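Local coordinates for RagA protein (Porphyromonas gingivalis, PDB 6SLN) that probably works as a TonB-dependent outer-membrane receptor, taking up substrate through a beta-barrel closed by a plug domain, at residues A796-I801 with G806-Y811; P813-V816 with K822-T825. All blocks are in the same frame, centred on the assembly; numbering follows the deposited sequence.

Contact 1. Residues A796-I801 with G806-Y811; sequences AEYAGI and GKQLWY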
loop_
_atom_site.group_PDB
_atom_site.type_symbol
_atom_site.label_atom_id
_atom_site.label_comp_id
_atom_site.label_asym_id
_atom_site.label_seq_id
_atom_site.Cartn_x
_atom_site.Cartn_y
_atom_site.Cartn_z
ATOM N N ALA A 796 29.733 3.679 39.268
ATOM C CA ALA A 796 30.879 3.611 40.159
ATOM C C ALA A 796 31.771 4.819 39.922
ATOM O O ALA A 796 31.759 5.421 38.844
ATOM C CB ALA A 796 31.662 2.320 39.939
ATOM N N GLU A 797 32.518 5.201 40.956
ATOM C CA GLU A 797 33.474 6.299 40.859
ATOM C C GLU A 797 34.844 5.711 40.551
ATOM O O GLU A 797 35.473 5.095 41.417
ATOM C CB GLU A 797 33.496 7.124 42.140
ATOM C CG GLU A 797 32.133 7.685 42.500
ATOM C CD GLU A 797 32.203 8.781 43.540
ATOM O OE1 GLU A 797 33.268 8.948 44.181
ATOM O OE2 GLU A 797 31.182 9.475 43.717
ATOM N N TYR A 798 35.283 5.887 39.305
ATOM C CA TYR A 798 36.576 5.396 38.848
ATOM C C TYR A 798 37.692 6.053 39.640
ATOM O O TYR A 798 37.713 7.277 39.790
ATOM C CB TYR A 798 36.736 5.696 37.352
ATOM C CG TYR A 798 38.001 5.130 36.767
ATOM C CD1 TYR A 798 38.141 3.765 36.564
ATOM C CD2 TYR A 798 39.070 5.958 36.435
ATOM C CE1 TYR A 798 39.302 3.243 36.047
ATOM C CE2 TYR A 798 40.227 5.446 35.909
ATOM C CZ TYR A 798 40.337 4.089 35.720
ATOM O OH TYR A 798 41.491 3.564 35.200
ATOM N N ALA A 799 38.613 5.247 40.167
ATOM C CA ALA A 799 39.743 5.811 40.909
ATOM C C ALA A 799 40.951 5.949 39.985
ATOM O O ALA A 799 41.231 7.033 39.460
ATOM C CB ALA A 799 40.088 4.955 42.135
ATOM N N GLY A 800 41.663 4.855 39.768
ATOM C CA GLY A 800 42.634 4.823 38.695
ATOM C C GLY A 800 43.128 3.416 38.460
ATOM O O GLY A 800 42.340 2.486 38.290
ATOM N N ILE A 801 44.435 3.231 38.460
ATOM C CA ILE A 801 45.002 1.895 38.431
ATOM C C ILE A 801 45.948 1.734 39.615
ATOM O O ILE A 801 46.582 2.694 40.061
ATOM C CB ILE A 801 45.712 1.591 37.095
ATOM C CG1 ILE A 801 47.041 2.332 36.983
ATOM C CG2 ILE A 801 44.812 1.951 35.926
ATOM C CD1 ILE A 801 48.009 1.683 35.977
ATOM N N GLY A 806 48.680 -2.889 37.620
ATOM C CA GLY A 806 48.034 -2.450 36.409
ATOM C C GLY A 806 46.530 -2.622 36.383
ATOM O O GLY A 806 45.921 -2.435 35.322
ATOM N N LYS A 807 45.907 -2.956 37.508
ATOM C CA LYS A 807 44.477 -3.204 37.520
ATOM C C LYS A 807 43.710 -1.911 37.746
ATOM O O LYS A 807 44.188 -0.984 38.395
ATOM C CB LYS A 807 44.124 -4.218 38.605
ATOM C CG LYS A 807 44.637 -5.629 38.334
ATOM C CD LYS A 807 44.157 -6.612 39.408
ATOM C CE LYS A 807 44.363 -8.060 38.966
ATOM N NZ LYS A 807 45.375 -8.178 37.860
ATOM N N GLN A 808 42.501 -1.864 37.208
ATOM C CA GLN A 808 41.629 -0.725 37.430
ATOM C C GLN A 808 41.104 -0.717 38.860
ATOM O O GLN A 808 41.000 -1.752 39.525
ATOM C CB GLN A 808 40.464 -0.748 36.447
ATOM C CG GLN A 808 40.918 -0.675 35.026
ATOM C CD GLN A 808 39.789 -0.463 34.096
ATOM O OE1 GLN A 808 39.128 -1.416 33.695
ATOM N NE2 GLN A 808 39.543 0.792 33.736
ATOM N N LEU A 809 40.761 0.479 39.324
ATOM C CA LEU A 809 40.371 0.695 40.702
ATOM C C LEU A 809 39.127 1.573 40.756
ATOM O O LEU A 809 38.968 2.505 39.959
ATOM C CB LEU A 809 41.525 1.330 41.496
ATOM C CG LEU A 809 42.673 0.388 41.892
ATOM C CD1 LEU A 809 43.613 1.016 42.925
ATOM C CD2 LEU A 809 42.142 -0.935 42.414
ATOM N N TRP A 810 38.245 1.264 41.699
ATOM C CA TRP A 810 37.075 2.083 41.966
ATOM C C TRP A 810 36.974 2.354 43.459
ATOM O O TRP A 810 37.427 1.557 44.289
ATOM C CB TRP A 810 35.777 1.413 41.460
ATOM C CG TRP A 810 35.799 1.147 40.000
ATOM C CD1 TRP A 810 35.312 1.951 39.011
ATOM C CD2 TRP A 810 36.354 -0.002 39.349
ATOM N NE1 TRP A 810 35.519 1.366 37.776
ATOM C CE2 TRP A 810 36.162 0.169 37.957
ATOM C CE3 TRP A 810 37.001 -1.156 39.805
ATOM C CZ2 TRP A 810 36.592 -0.773 37.024
ATOM C CZ3 TRP A 810 37.427 -2.093 38.878
ATOM C CH2 TRP A 810 37.222 -1.894 37.501
ATOM N N TYR A 811 36.386 3.493 43.798
ATOM C CA TYR A 811 36.129 3.775 45.196
ATOM C C TYR A 811 34.920 2.988 45.665
ATOM O O TYR A 811 33.970 2.746 44.913
ATOM C CB TYR A 811 35.893 5.262 45.428
ATOM C CG TYR A 811 37.091 6.129 45.151
ATOM C CD1 TYR A 811 38.273 5.967 45.866
ATOM C CD2 TYR A 811 37.045 7.113 44.155
ATOM C CE1 TYR A 811 39.378 6.765 45.600
ATOM C CE2 TYR A 811 38.141 7.913 43.886
ATOM C CZ TYR A 811 39.300 7.734 44.608
ATOM O OH TYR A 811 40.378 8.524 44.340
#
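Tyr798 lays the edge of its ring against the face of the Trp810 indole, an offset edge-to-face pair with the planes at 77° and the Tyr798 and five-membered-ring centroids 5.6 Å apart. CG of Tyr798 stands anti to the backbone N (chi1 -176°), which carries the ring forward along its own strand, over the Gly800 backbone N, and turns one edge to the indole although the CB bond leaves the partner strand. Trp810 NE1 lies near the plane of the phenol ring at its edge, but its hydrogen bond goes to Asp917. Ala796 adds its methyl to the same indole, CB to Trp810 CD1 at 3.8 Å. A second aromatic contact involves Tyr811, whose ring has Ala799 CB over the centre of one face, 3.9 Å from the centroid, a CH-pi contact. Between these groups run the backbone bonds of a beta hairpin, strand 792-802 with strand 807-812. Tyr811 N to Glu797 O is 3.0 Å and Ala799 N to Leu809 O 2.8 Å. Leu809 N to Gly800 O is as short as the latter but bent to 127° and weak. From Tyr798-Trp810 to Ile801-Gln808 the pairing slips by one residue, a beta bulge through Ala799 and Gly800. Outside the pair, Tyr798 also meets the ring of His919, and its backbone N bonds to Thr918 OG1. With no salt bridge across the strands, their grip on each other rests on backbone bonds and ring packing, while the Trp810 N-H bond to Asp917 would fix how the indole is turned.

Contact 2. Residues P813-V816 with K822-T825; sequences PGQV and KVTT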
loop_
_atom_site.group_PDB
_atom_site.type_symbol
_atom_site.label_atom_id
_atom_site.label_comp_id
_atom_site.label_asym_id
_atom_site.label_seq_id
_atom_site.Cartn_x
_atom_site.Cartn_y
_atom_site.Cartn_z
ATOM N N PRO A 813 31.795 3.281 47.832
ATOM C CA PRO A 813 31.030 4.404 48.402
ATOM C C PRO A 813 30.859 4.262 49.907
ATOM O O PRO A 813 30.530 3.187 50.422
ATOM C CB PRO A 813 29.687 4.334 47.665
ATOM C CG PRO A 813 29.669 2.996 46.987
ATOM C CD PRO A 813 31.081 2.629 46.726
ATOM N N GLY A 814 31.107 5.356 50.604
ATOM C CA GLY A 814 31.072 5.400 52.058
ATOM C C GLY A 814 32.379 5.058 52.737
ATOM O O GLY A 814 32.841 5.803 53.599
ATOM N N GLN A 815 33.005 3.958 52.320
ATOM C CA GLN A 815 34.104 3.371 53.073
ATOM C C GLN A 815 35.366 4.229 53.033
ATOM O O GLN A 815 35.694 4.850 52.015
ATOM C CB GLN A 815 34.412 1.975 52.543
ATOM C CG GLN A 815 33.409 0.920 52.948
ATOM C CD GLN A 815 33.918 -0.475 52.654
ATOM O OE1 GLN A 815 35.124 -0.733 52.726
ATOM N NE2 GLN A 815 33.006 -1.382 52.307
ATOM N N VAL A 816 36.072 4.252 54.167
ATOM C CA VAL A 816 37.316 4.994 54.341
ATOM C C VAL A 816 38.225 4.168 55.248
ATOM O O VAL A 816 37.758 3.481 56.161
ATOM C CB VAL A 816 37.063 6.410 54.918
ATOM C CG1 VAL A 816 38.366 7.138 55.156
ATOM C CG2 VAL A 816 36.181 7.244 53.979
ATOM N N LYS A 822 39.724 7.532 50.846
ATOM C CA LYS A 822 38.675 6.630 50.392
ATOM C C LYS A 822 39.249 5.256 50.051
ATOM O O LYS A 822 40.410 5.121 49.640
ATOM C CB LYS A 822 37.967 7.221 49.181
ATOM C CG LYS A 822 37.590 8.680 49.346
ATOM C CD LYS A 822 37.020 9.252 48.050
ATOM C CE LYS A 822 35.905 8.379 47.508
ATOM N NZ LYS A 822 35.012 7.859 48.599
ATOM N N VAL A 823 38.423 4.222 50.247
ATOM C CA VAL A 823 38.834 2.839 50.030
ATOM C C VAL A 823 38.646 2.503 48.562
ATOM O O VAL A 823 37.647 2.891 47.943
ATOM C CB VAL A 823 38.035 1.870 50.921
ATOM C CG1 VAL A 823 38.343 0.424 50.552
ATOM C CG2 VAL A 823 38.333 2.120 52.386
ATOM N N THR A 824 39.609 1.781 48.001
ATOM C CA THR A 824 39.556 1.351 46.617
ATOM C C THR A 824 39.419 -0.165 46.553
ATOM O O THR A 824 39.679 -0.881 47.519
ATOM C CB THR A 824 40.803 1.817 45.837
ATOM O OG1 THR A 824 41.984 1.174 46.336
ATOM C CG2 THR A 824 40.960 3.325 45.945
ATOM N N THR A 825 38.986 -0.654 45.397
ATOM C CA THR A 825 38.937 -2.088 45.183
ATOM C C THR A 825 39.285 -2.373 43.728
ATOM O O THR A 825 39.032 -1.547 42.845
ATOM C CB THR A 825 37.559 -2.653 45.546
ATOM O OG1 THR A 825 37.584 -4.074 45.419
ATOM C CG2 THR A 825 36.478 -2.092 44.635
#
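Val823 and Gln815 carry the packing here, which is mostly apolar, the valine methyls lying against Gln815 and the main chain of Val816. The CB bond of Val823 points at the other strand. Val823 CG2 settles 3.5 Å from Val816 C, the carbonyl carbon. The same methyl, Val823 CG2, also touches Gln815 CB at 3.9 Å. The other one, Val823 CG1, anti to the backbone N (chi1 173°), faces the far end of the glutamine, with Gln815 OE1 at 4.1 Å. The extended Gln815 chain passes aslant to the valine. Val816 and Lys822 form a non-hydrogen-bonded antiparallel pair, CA to CA 4.5 Å, and their side chains diverge; what remains is a loose touch of Val816 CG2 on Lys822 CA.

This is the end of a beta hairpin: beyond the corner at Pro813 and Gly814, 815-816 resumes the antiparallel pairing with 822-825 that strand 807-812 began, five residues linking the two segments. Gly814 takes the corner with a positive phi of 89°.

Polar contact between the segments amounts to a single weak backbone bond, Val823 N to Gln815 O at 3.3 Å, with 159° at the hydrogen. Within the corner, Gln815 N makes another weak bond to Pro813 O. Farther along the same edge, strand 822-825 pairs with strand 807-812, Val823 bonding through its backbone to Val812.

In the fold
Contacts 1 and 2 follow one another along the chain and belong to the same outlying region, with centres about 11 Å apart and both well away from the centre of the chain. Strands 807-812 and 822-825, one from each, are neighbours in a small antiparallel sheet, and the probable bond from Thr825 N to Trp810 O (2.9 Å) ties them directly. Contact 1 is the partly buried one, with aromatic rings and three backbone bonds, one of them weak. Contact 2 lies at the surface, where its touching residues are mostly exposed, one weak bond spans it, and aliphatic groups replace rings. Lys822 CE against Tyr811 CG brings the two contacts' side chains together.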